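Local coordinates for putidaredoxin reductase (Pseudomonas putida, PDB 1Q1R), which probably passes electrons from NADH through its bound FAD to putidaredoxin, serving the cytochrome P450cam monooxygenase system, at residues T39-H44 and S61-T66; R113-P118 and A244-I249; G157-L162 and R183-V188. All coordinates share one frame; numbering follows the deposited sequence.

Contact 1 (T39-H44 and S61-T66)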
loop_
_atom_site.group_PDB
_atom_site.type_symbol
_atom_site.label_atom_id
_atom_site.label_comp_id
_atom_site.label_asym_id
_atom_site.label_seq_id
_atom_site.Cartn_x
_atom_site.Cartn_y
_atom_site.Cartn_z
ATOM N N THR A 39 11.677 -7.813 13.922
ATOM C CA THR A 39 12.074 -9.059 14.570
ATOM C C THR A 39 11.182 -10.230 14.152
ATOM O O THR A 39 11.657 -11.346 13.976
ATOM C CB THR A 39 12.049 -8.909 16.107
ATOM O OG1 THR A 39 13.013 -7.921 16.499
ATOM C CG2 THR A 39 12.390 -10.228 16.787
ATOM N N VAL A 40 9.893 -9.961 13.977
ATOM C CA VAL A 40 8.917 -10.978 13.596
ATOM C C VAL A 40 9.210 -11.678 12.270
ATOM O O VAL A 40 9.955 -11.179 11.426
ATOM C CB VAL A 40 7.506 -10.368 13.470
ATOM C CG1 VAL A 40 7.132 -9.627 14.751
ATOM C CG2 VAL A 40 7.463 -9.428 12.276
ATOM N N ILE A 41 8.598 -12.842 12.098
ATOM C CA ILE A 41 8.730 -13.614 10.867
ATOM C C ILE A 41 7.972 -12.822 9.793
ATOM O O ILE A 41 6.855 -12.372 10.033
ATOM C CB ILE A 41 8.074 -15.001 11.035
ATOM C CG1 ILE A 41 8.797 -15.779 12.135
ATOM C CG2 ILE A 41 8.103 -15.766 9.713
ATOM C CD1 ILE A 41 7.980 -16.911 12.719
ATOM N N PRO A 42 8.575 -12.626 8.605
ATOM C CA PRO A 42 7.898 -11.871 7.540
ATOM C C PRO A 42 6.431 -12.273 7.374
ATOM O O PRO A 42 6.104 -13.458 7.301
ATOM C CB PRO A 42 8.752 -12.175 6.317
ATOM C CG PRO A 42 10.148 -12.204 6.924
ATOM C CD PRO A 42 9.928 -13.037 8.181
ATOM N N HIS A 43 5.549 -11.280 7.316
ATOM C CA HIS A 43 4.119 -11.554 7.205
ATOM C C HIS A 43 3.382 -10.590 6.276
ATOM O O HIS A 43 3.864 -9.495 5.990
ATOM C CB HIS A 43 3.475 -11.452 8.583
ATOM C CG HIS A 43 3.552 -10.073 9.164
ATOM N ND1 HIS A 43 4.637 -9.631 9.890
ATOM C CD2 HIS A 43 2.722 -9.010 9.046
ATOM C CE1 HIS A 43 4.476 -8.354 10.191
ATOM N NE2 HIS A 43 3.322 -7.954 9.690
ATOM N N HIS A 44 2.194 -11.006 5.838
ATOM C CA HIS A 44 1.344 -10.192 4.970
ATOM C C HIS A 44 0.871 -8.979 5.767
ATOM O O HIS A 44 0.733 -9.047 6.993
ATOM C CB HIS A 44 0.109 -10.989 4.531
ATOM C CG HIS A 44 0.417 -12.157 3.646
ATOM N ND1 HIS A 44 0.690 -12.021 2.303
ATOM C CD2 HIS A 44 0.502 -13.483 3.915
ATOM C CE1 HIS A 44 0.929 -13.214 1.781
ATOM N NE2 HIS A 44 0.820 -14.118 2.738
ATOM N N SER A 61 -1.401 -17.868 9.796
ATOM C CA SER A 61 -1.852 -17.584 8.439
ATOM C C SER A 61 -1.207 -16.322 7.855
ATOM O O SER A 61 -1.219 -16.124 6.640
ATOM C CB SER A 61 -3.383 -17.456 8.401
ATOM O OG SER A 61 -3.833 -16.278 9.039
ATOM N N LEU A 62 -0.626 -15.484 8.709
ATOM C CA LEU A 62 0.007 -14.252 8.240
ATOM C C LEU A 62 1.391 -14.415 7.595
ATOM O O LEU A 62 1.813 -13.558 6.823
ATOM C CB LEU A 62 0.129 -13.246 9.389
ATOM C CG LEU A 62 -1.132 -12.746 10.097
ATOM C CD1 LEU A 62 -0.716 -11.805 11.227
ATOM C CD2 LEU A 62 -2.052 -12.040 9.121
ATOM N N TYR A 63 2.102 -15.494 7.914
ATOM C CA TYR A 63 3.440 -15.710 7.360
ATOM C C TYR A 63 3.475 -15.633 5.835
ATOM O O TYR A 63 2.642 -16.239 5.154
ATOM C CB TYR A 63 3.986 -17.080 7.789
ATOM C CG TYR A 63 4.118 -17.299 9.284
ATOM C CD1 TYR A 63 4.224 -18.593 9.805
ATOM C CD2 TYR A 63 4.148 -16.227 10.180
ATOM C CE1 TYR A 63 4.355 -18.818 11.179
ATOM C CE2 TYR A 63 4.279 -16.440 11.561
ATOM C CZ TYR A 63 4.382 -17.737 12.050
ATOM O OH TYR A 63 4.505 -17.958 13.410
ATOM N N LEU A 64 4.440 -14.885 5.302
ATOM C CA LEU A 64 4.600 -14.772 3.857
ATOM C C LEU A 64 5.047 -16.145 3.360
ATOM O O LEU A 64 4.588 -16.627 2.321
ATOM C CB LEU A 64 5.662 -13.721 3.511
ATOM C CG LEU A 64 5.336 -12.259 3.834
ATOM C CD1 LEU A 64 6.463 -11.364 3.323
ATOM C CD2 LEU A 64 4.013 -11.864 3.184
ATOM N N ARG A 65 5.951 -16.756 4.122
ATOM C CA ARG A 65 6.484 -18.091 3.838
ATOM C C ARG A 65 6.706 -18.764 5.189
ATOM O O ARG A 65 7.029 -18.088 6.163
ATOM C CB ARG A 65 7.833 -17.998 3.128
ATOM C CG ARG A 65 7.831 -17.167 1.871
ATOM C CD ARG A 65 7.275 -17.926 0.689
ATOM N NE ARG A 65 7.270 -17.067 -0.491
ATOM C CZ ARG A 65 7.465 -17.495 -1.733
ATOM N NH1 ARG A 65 7.682 -18.787 -1.966
ATOM N NH2 ARG A 65 7.454 -16.626 -2.737
ATOM N N THR A 66 6.541 -20.082 5.256
ATOM C CA THR A 66 6.760 -20.785 6.517
ATOM C C THR A 66 8.225 -20.603 6.902
ATOM O O THR A 66 9.077 -20.399 6.038
ATOM C CB THR A 66 6.475 -22.298 6.395
ATOM O OG1 THR A 66 7.333 -22.866 5.398
ATOM C CG2 THR A 66 5.026 -22.541 6.013
HETATM O O HOH W 1 7.730 -15.621 6.451
HETATM O O HOH W 2 1.610 -16.706 2.156
#

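Contact 2 (R113-P118 and A244-I249)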
loop_
_atom_site.group_PDB
_atom_site.type_symbol
_atom_site.label_atom_id
_atom_site.label_comp_id
_atom_site.label_asym_id
_atom_site.label_seq_id
_atom_site.Cartn_x
_atom_site.Cartn_y
_atom_site.Cartn_z
ATOM N N ARG A 113 7.450 4.296 6.348
ATOM C CA ARG A 113 7.051 4.387 7.747
ATOM C C ARG A 113 5.868 5.350 7.870
ATOM O O ARG A 113 5.725 6.272 7.068
ATOM C CB ARG A 113 8.226 4.880 8.596
ATOM C CG ARG A 113 8.823 6.203 8.130
ATOM C CD ARG A 113 9.932 6.663 9.066
ATOM N NE ARG A 113 10.416 8.001 8.732
ATOM C CZ ARG A 113 11.344 8.264 7.818
ATOM N NH1 ARG A 113 11.913 7.280 7.130
ATOM N NH2 ARG A 113 11.707 9.521 7.593
ATOM N N PRO A 114 5.002 5.145 8.875
ATOM C CA PRO A 114 3.844 6.026 9.056
ATOM C C PRO A 114 4.251 7.481 9.252
ATOM O O PRO A 114 5.197 7.770 9.983
ATOM C CB PRO A 114 3.166 5.460 10.302
ATOM C CG PRO A 114 3.539 4.009 10.267
ATOM C CD PRO A 114 4.996 4.065 9.879
ATOM N N ARG A 115 3.539 8.392 8.595
ATOM C CA ARG A 115 3.821 9.813 8.737
ATOM C C ARG A 115 3.293 10.243 10.098
ATOM O O ARG A 115 2.094 10.159 10.361
ATOM C CB ARG A 115 3.118 10.629 7.649
ATOM C CG ARG A 115 3.376 12.134 7.765
ATOM C CD ARG A 115 2.525 12.937 6.785
ATOM N NE ARG A 115 2.716 12.497 5.405
ATOM C CZ ARG A 115 3.874 12.558 4.754
ATOM N NH1 ARG A 115 4.952 13.046 5.353
ATOM N NH2 ARG A 115 3.956 12.124 3.503
ATOM N N PRO A 116 4.182 10.710 10.981
ATOM C CA PRO A 116 3.769 11.146 12.320
ATOM C C PRO A 116 2.808 12.338 12.292
ATOM O O PRO A 116 2.932 13.222 11.446
ATOM C CB PRO A 116 5.094 11.510 12.991
ATOM C CG PRO A 116 6.099 10.651 12.268
ATOM C CD PRO A 116 5.647 10.760 10.837
ATOM N N LEU A 117 1.848 12.347 13.211
ATOM C CA LEU A 117 0.899 13.451 13.321
ATOM C C LEU A 117 1.564 14.455 14.273
ATOM O O LEU A 117 1.803 14.146 15.441
ATOM C CB LEU A 117 -0.428 12.958 13.905
ATOM C CG LEU A 117 -1.563 13.975 14.074
ATOM C CD1 LEU A 117 -1.958 14.557 12.717
ATOM C CD2 LEU A 117 -2.762 13.294 14.728
ATOM N N PRO A 118 1.885 15.663 13.778
ATOM C CA PRO A 118 2.532 16.702 14.591
ATOM C C PRO A 118 1.935 16.984 15.974
ATOM O O PRO A 118 2.674 17.145 16.944
ATOM C CB PRO A 118 2.481 17.927 13.678
ATOM C CG PRO A 118 2.651 17.310 12.312
ATOM C CD PRO A 118 1.701 16.124 12.389
ATOM N N ALA A 244 -4.191 6.652 14.075
ATOM C CA ALA A 244 -3.824 7.668 13.101
ATOM C C ALA A 244 -3.218 7.079 11.834
ATOM O O ALA A 244 -2.411 6.149 11.883
ATOM C CB ALA A 244 -2.843 8.665 13.736
ATOM N N GLY A 245 -3.617 7.643 10.699
ATOM C CA GLY A 245 -3.111 7.195 9.418
ATOM C C GLY A 245 -3.202 8.350 8.439
ATOM O O GLY A 245 -4.220 8.526 7.772
ATOM N N ILE A 246 -2.139 9.143 8.359
ATOM C CA ILE A 246 -2.119 10.291 7.463
ATOM C C ILE A 246 -1.092 10.142 6.348
ATOM O O ILE A 246 -0.512 11.127 5.894
ATOM C CB ILE A 246 -1.825 11.595 8.237
ATOM C CG1 ILE A 246 -0.473 11.489 8.945
ATOM C CG2 ILE A 246 -2.934 11.857 9.241
ATOM C CD1 ILE A 246 -0.015 12.776 9.586
ATOM N N GLY A 247 -0.865 8.910 5.906
ATOM C CA GLY A 247 0.090 8.694 4.839
ATOM C C GLY A 247 1.352 7.981 5.264
ATOM O O GLY A 247 1.585 7.742 6.450
ATOM N N LEU A 248 2.179 7.661 4.275
ATOM C CA LEU A 248 3.425 6.950 4.499
ATOM C C LEU A 248 4.619 7.762 4.013
ATOM O O LEU A 248 4.524 8.497 3.030
ATOM C CB LEU A 248 3.388 5.621 3.740
ATOM C CG LEU A 248 4.444 4.568 4.057
ATOM C CD1 LEU A 248 4.129 3.949 5.415
ATOM C CD2 LEU A 248 4.440 3.491 2.975
ATOM N N ILE A 249 5.742 7.625 4.709
ATOM C CA ILE A 249 6.973 8.300 4.324
ATOM C C ILE A 249 7.910 7.201 3.849
ATOM O O ILE A 249 8.260 6.303 4.616
ATOM C CB ILE A 249 7.636 9.029 5.514
ATOM C CG1 ILE A 249 6.741 10.176 5.993
ATOM C CG2 ILE A 249 9.003 9.569 5.093
ATOM C CD1 ILE A 249 7.310 10.938 7.188
HETATM O O HOH W 3 0.529 8.198 9.238
#

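Contact 3 (G157-L162 and R183-V188). With FAD (flavin-adenine dinucleotide), chain C.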
loop_
_atom_site.group_PDB
_atom_site.type_symbol
_atom_site.label_atom_id
_atom_site.label_comp_id
_atom_site.label_asym_id
_atom_site.label_seq_id
_atom_site.Cartn_x
_atom_site.Cartn_y
_atom_site.Cartn_z
ATOM N N GLY A 157 -8.531 9.680 6.387
ATOM C CA GLY A 157 -9.550 9.001 5.605
ATOM C C GLY A 157 -9.125 8.231 4.366
ATOM O O GLY A 157 -9.885 8.168 3.393
ATOM N N GLY A 158 -7.924 7.657 4.383
ATOM C CA GLY A 158 -7.466 6.868 3.249
ATOM C C GLY A 158 -8.104 5.487 3.323
ATOM O O GLY A 158 -8.907 5.231 4.221
ATOM N N TYR A 159 -7.760 4.591 2.400
ATOM C CA TYR A 159 -8.345 3.250 2.406
ATOM C C TYR A 159 -8.111 2.486 3.709
ATOM O O TYR A 159 -9.006 1.792 4.195
ATOM C CB TYR A 159 -7.819 2.414 1.232
ATOM C CG TYR A 159 -8.362 2.838 -0.117
ATOM C CD1 TYR A 159 -7.619 3.656 -0.968
ATOM C CD2 TYR A 159 -9.632 2.437 -0.531
ATOM C CE1 TYR A 159 -8.130 4.063 -2.201
ATOM C CE2 TYR A 159 -10.155 2.841 -1.758
ATOM C CZ TYR A 159 -9.398 3.652 -2.588
ATOM O OH TYR A 159 -9.912 4.051 -3.802
ATOM N N ILE A 160 -6.917 2.605 4.278
ATOM C CA ILE A 160 -6.633 1.901 5.521
ATOM C C ILE A 160 -7.481 2.475 6.654
ATOM O O ILE A 160 -8.002 1.731 7.483
ATOM C CB ILE A 160 -5.137 1.984 5.897
ATOM C CG1 ILE A 160 -4.275 1.553 4.707
ATOM C CG2 ILE A 160 -4.850 1.084 7.090
ATOM C CD1 ILE A 160 -4.693 0.235 4.075
ATOM N N GLY A 161 -7.631 3.796 6.683
ATOM C CA GLY A 161 -8.442 4.408 7.721
ATOM C C GLY A 161 -9.864 3.889 7.620
ATOM O O GLY A 161 -10.503 3.562 8.627
ATOM N N LEU A 162 -10.363 3.807 6.391
ATOM C CA LEU A 162 -11.712 3.309 6.143
ATOM C C LEU A 162 -11.837 1.831 6.521
ATOM O O LEU A 162 -12.862 1.399 7.055
ATOM C CB LEU A 162 -12.072 3.504 4.671
ATOM C CG LEU A 162 -12.163 4.976 4.251
ATOM C CD1 LEU A 162 -12.326 5.075 2.733
ATOM C CD2 LEU A 162 -13.329 5.634 4.980
ATOM N N ARG A 183 -13.503 15.775 1.238
ATOM C CA ARG A 183 -14.161 14.489 1.032
ATOM C C ARG A 183 -13.110 13.393 1.143
ATOM O O ARG A 183 -11.953 13.599 0.778
ATOM C CB ARG A 183 -14.842 14.450 -0.342
ATOM C CG ARG A 183 -13.919 14.729 -1.524
ATOM C CD ARG A 183 -14.724 14.916 -2.814
ATOM N NE ARG A 183 -13.874 15.199 -3.971
ATOM C CZ ARG A 183 -13.141 14.290 -4.611
ATOM N NH1 ARG A 183 -13.149 13.022 -4.215
ATOM N NH2 ARG A 183 -12.395 14.650 -5.647
ATOM N N VAL A 184 -13.501 12.232 1.656
ATOM C CA VAL A 184 -12.548 11.138 1.807
ATOM C C VAL A 184 -12.019 10.684 0.453
ATOM O O VAL A 184 -12.731 10.736 -0.552
ATOM C CB VAL A 184 -13.184 9.919 2.523
ATOM C CG1 VAL A 184 -13.666 10.323 3.910
ATOM C CG2 VAL A 184 -14.332 9.368 1.701
ATOM N N LEU A 185 -10.762 10.252 0.428
ATOM C CA LEU A 185 -10.149 9.769 -0.802
ATOM C C LEU A 185 -10.215 10.826 -1.898
ATOM O O LEU A 185 -10.251 10.498 -3.084
ATOM C CB LEU A 185 -10.872 8.498 -1.266
ATOM C CG LEU A 185 -10.811 7.311 -0.299
ATOM C CD1 LEU A 185 -11.811 6.241 -0.707
ATOM C CD2 LEU A 185 -9.398 6.758 -0.279
ATOM N N GLU A 186 -10.225 12.093 -1.495
ATOM C CA GLU A 186 -10.308 13.202 -2.440
ATOM C C GLU A 186 -9.256 13.194 -3.544
ATOM O O GLU A 186 -9.548 13.535 -4.689
ATOM C CB GLU A 186 -10.241 14.537 -1.688
ATOM C CG GLU A 186 -9.853 15.722 -2.568
ATOM C CD GLU A 186 -10.117 17.059 -1.909
ATOM O OE1 GLU A 186 -9.342 18.004 -2.157
ATOM O OE2 GLU A 186 -11.106 17.173 -1.156
ATOM N N ARG A 187 -8.036 12.797 -3.208
ATOM C CA ARG A 187 -6.963 12.792 -4.190
ATOM C C ARG A 187 -6.991 11.681 -5.236
ATOM O O ARG A 187 -6.435 11.842 -6.323
ATOM C CB ARG A 187 -5.611 12.771 -3.475
ATOM C CG ARG A 187 -5.380 13.967 -2.569
ATOM C CD ARG A 187 -3.929 14.043 -2.130
ATOM N NE ARG A 187 -3.027 14.012 -3.280
ATOM C CZ ARG A 187 -1.738 14.335 -3.230
ATOM N NH1 ARG A 187 -1.192 14.719 -2.081
ATOM N NH2 ARG A 187 -0.994 14.276 -4.329
ATOM N N VAL A 188 -7.641 10.564 -4.929
ATOM C CA VAL A 188 -7.659 9.448 -5.871
ATOM C C VAL A 188 -9.009 9.076 -6.479
ATOM O O VAL A 188 -9.070 8.243 -7.384
ATOM C CB VAL A 188 -7.057 8.187 -5.221
ATOM C CG1 VAL A 188 -5.653 8.488 -4.723
ATOM C CG2 VAL A 188 -7.935 7.722 -4.074
HETATM P PA FAD C . 7.413 -2.699 4.034
HETATM O O1A FAD C . 7.398 -1.425 4.791
HETATM O O2A FAD C . 6.300 -3.655 4.238
HETATM O O5B FAD C . 8.786 -3.472 4.319
HETATM C C5B FAD C . 10.029 -2.776 4.470
HETATM C C4B FAD C . 10.791 -3.376 5.665
HETATM O O4B FAD C . 12.205 -2.967 5.612
HETATM C C3B FAD C . 10.246 -2.833 6.994
HETATM O O3B FAD C . 10.275 -3.878 7.976
HETATM C C2B FAD C . 11.249 -1.770 7.367
HETATM O O2B FAD C . 11.282 -1.592 8.786
HETATM C C1B FAD C . 12.543 -2.402 6.897
HETATM N N9A FAD C . 13.692 -1.458 6.824
HETATM C C8A FAD C . 13.676 -0.200 6.348
HETATM N N7A FAD C . 14.900 0.330 6.473
HETATM C C5A FAD C . 15.687 -0.591 7.024
HETATM C C6A FAD C . 17.033 -0.614 7.394
HETATM N N6A FAD C . 17.798 0.461 7.216
HETATM N N1A FAD C . 17.551 -1.740 7.947
HETATM C C2A FAD C . 16.789 -2.825 8.142
HETATM N N3A FAD C . 15.494 -2.820 7.796
HETATM C C4A FAD C . 14.926 -1.723 7.240
HETATM N N1 FAD C . -1.822 -3.242 -0.461
HETATM C C2 FAD C . -2.752 -3.785 -1.356
HETATM O O2 FAD C . -2.449 -3.938 -2.538
HETATM N N3 FAD C . -4.022 -4.165 -0.888
HETATM C C4 FAD C . -4.353 -4.002 0.478
HETATM O O4 FAD C . -5.451 -4.380 0.882
HETATM C C4X FAD C . -3.419 -3.454 1.373
HETATM N N5 FAD C . -3.708 -3.341 2.702
HETATM C C5X FAD C . -2.799 -2.881 3.610
HETATM C C6 FAD C . -3.131 -2.808 4.978
HETATM C C7 FAD C . -2.181 -2.355 5.922
HETATM C C7M FAD C . -2.581 -2.252 7.406
HETATM C C8 FAD C . -0.883 -1.979 5.490
HETATM C C8M FAD C . 0.185 -1.507 6.488
HETATM C C9 FAD C . -0.554 -2.051 4.125
HETATM C C9A FAD C . -1.506 -2.498 3.183
HETATM N N10 FAD C . -1.185 -2.592 1.801
HETATM C C10 FAD C . -2.151 -3.079 0.896
HETATM C "C1'" FAD C . 0.158 -2.168 1.303
HETATM C "C2'" FAD C . 1.048 -3.386 1.041
HETATM O "O2'" FAD C . 1.000 -4.253 2.179
HETATM C "C3'" FAD C . 2.501 -2.960 0.762
HETATM O "O3'" FAD C . 2.512 -2.012 -0.313
HETATM C "C4'" FAD C . 3.361 -4.174 0.390
HETATM O "O4'" FAD C . 3.341 -5.121 1.461
HETATM C "C5'" FAD C . 4.822 -3.787 0.101
HETATM O "O5'" FAD C . 5.530 -3.398 1.290
HETATM P P FAD C . 7.138 -3.256 1.223
HETATM O O1P FAD C . 7.728 -4.595 1.426
HETATM O O2P FAD C . 7.475 -2.530 -0.021
HETATM O O3P FAD C . 7.498 -2.278 2.469
#

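Contact 1 (T39-H44 and S61-T66)
H43 and Y63 form a single beta bridge, their CA atoms 4.2 Å apart, and the residues flanking them supply the two hydrogen bonds: L64 N donates to P42 O over 3.0 Å, and H44 N to L62 O over 2.8 Å. The bridge ties together two parts of the long irregular excursion between strand 31-35 and helix 67-72 in the FAD-binding domain of this glutathione reductase fold; the 16 residues between the segments contain neither helix nor strand. The two carbonyls are approached differently. H44 N lies in the plane of the L62 carbonyl, whereas L64 N sits 37° out of the P42 carbonyl plane. P42 O is gripped a second time by a water, 2.8 Å from it, which also donates to R65 O and so links the two backbones again.

L64 has the largest share of the contact, closely followed by H44. With CG anti to the carbonyl carbon (chi1 -67°), the branch is carried over the other segment: CD1 meets P42 CB at 3.9 Å, while CD2 stands over the centre of the H44 imidazole in a CH-pi contact, 3.5 Å from the ring centroid and 14° off the normal. L64 also rests on L14 and V17 of helix 14-25, and V17 touches P42 as well. I41 lies aslant the phenol of Y63, CG2 above one face toward the rim and CD1 reaching Y63 CZ at 3.8 Å. In the plane of the H44 ring, a second water is hydrogen-bonded to NE2 at 2.8 Å and donates to L64 O.

Contact 2 (R113-P118 and A244-I249)
R113 and I249 are an antiparallel hydrogen-bonded pair: R113 N donates to I249 O at 2.8 Å, and I249 N returns a nearly straight bond to R113 O at 2.7 Å. Past the non-hydrogen-bonded pair P114 and L248, R115 N reaches G247 O at 3.0 Å. One water donates to R115 O (2.7 Å) and G247 O and accepts from I246 N.

The R113–I249 pair belongs to the small two-stranded sheet of 112-114 and 248-250, where the chain leaves the FAD-binding sheet and later returns; the R115–G247 bond and the water carry the pairing beyond it. I249 lies between two arginines. Its CG2 sits 3.7 Å above the R113 guanidinium plane, toward the rim, while that group is held by a salt bridge to E253 and a hydrogen bond to N251. Its CG1 comes 3.4 Å from R115 NH1, over a face of the second guanidinium, which a bend in the arginine chain (chi3 -56°) folds back across the isoleucine; I246 O lies at the edge of the same group. Shortening I249 to an alanine would probably cost both guanidinium groups this aliphatic contact and leave R115 freer to swing away. Farther out, I246 CD1 meets L117 CD1 at 4.1 Å.

Backbone bonds therefore fix the alignment of the chains, while both arginines use their flat faces for apolar packing, and R113 keeps its charge paired elsewhere.

Contact 3 (G157-L162 and R183-V188)
L185 puts its CD2 methyl over one face of the Y159 ring, 3.7 Å from the ring centroid and 19° off the normal, a CH-pi contact displaced toward the rim at CE1. With CG anti to the carbonyl carbon (chi1 -62°) and the chain extended at chi2, the two methyls divide between Y159 and L162: L185 CD1 and L162 CD1 meet tip to tip at 3.7 Å. V188 adds a looser touch, CG2 lying 4.1 Å from Y159 CE1 in an oblique approach. Next to the leucine the two backbones come close, and G157 O lies 3.8 Å from V184 CB. This carbonyl oxygen is buried with no hydrogen-bonding partner in the model. A beta carbon on G157 would point at V184 CG1 and crowd it.

G158 and G161 fit a GxGxxG pattern of Rossmann type, the strand-turn-helix that in relatives of this flavoprotein family binds the pyridine nucleotide; here it probably serves NADH. G158 occupies the N-cap position of helix 159-170, and its O accepts L162 N at 3.0 Å in the first turn. On that turn Y159 faces the 183-188 loop, whereas I160 reaches the flavin, its CD1 3.5 Å from FAD C6.

The loop contains a type II beta turn from R183 to E186, closed by a weak bond from E186 N to R183 O. L185 is the third residue of this turn, with a left-handed backbone (phi 56°), and its O takes V188 N at 3.2 Å. Farther out, S194 bonds to V184 O and T189 to L185 O. Y197 of helix 191-204 packs on L185, and F329 of strand 328-333 meets Y159 ring edge-to-face.

In the fold
All three contacts belong to the pyridine nucleotide-disulphide oxidoreductase region. Contact 1 closes first along the chain, near the parallel sheet that includes strands 6-10 and 31-35. Contact 2 then opens where the chain passes to the second parallel sheet and closes where it returns, with contact 3 nested inside this loop. The centres of contacts 2 and 3 are 14 Å apart, and their nearest atoms about 5 Å; contact 1 is 24 Å and 27 Å from them, centre to centre, and lies across the chain's centre from contact 3. Contact 2 thus lies where the chain passes between what appear to be two Rossmann-type units, and I160 of contact 3 is among the residues lining the FAD pocket.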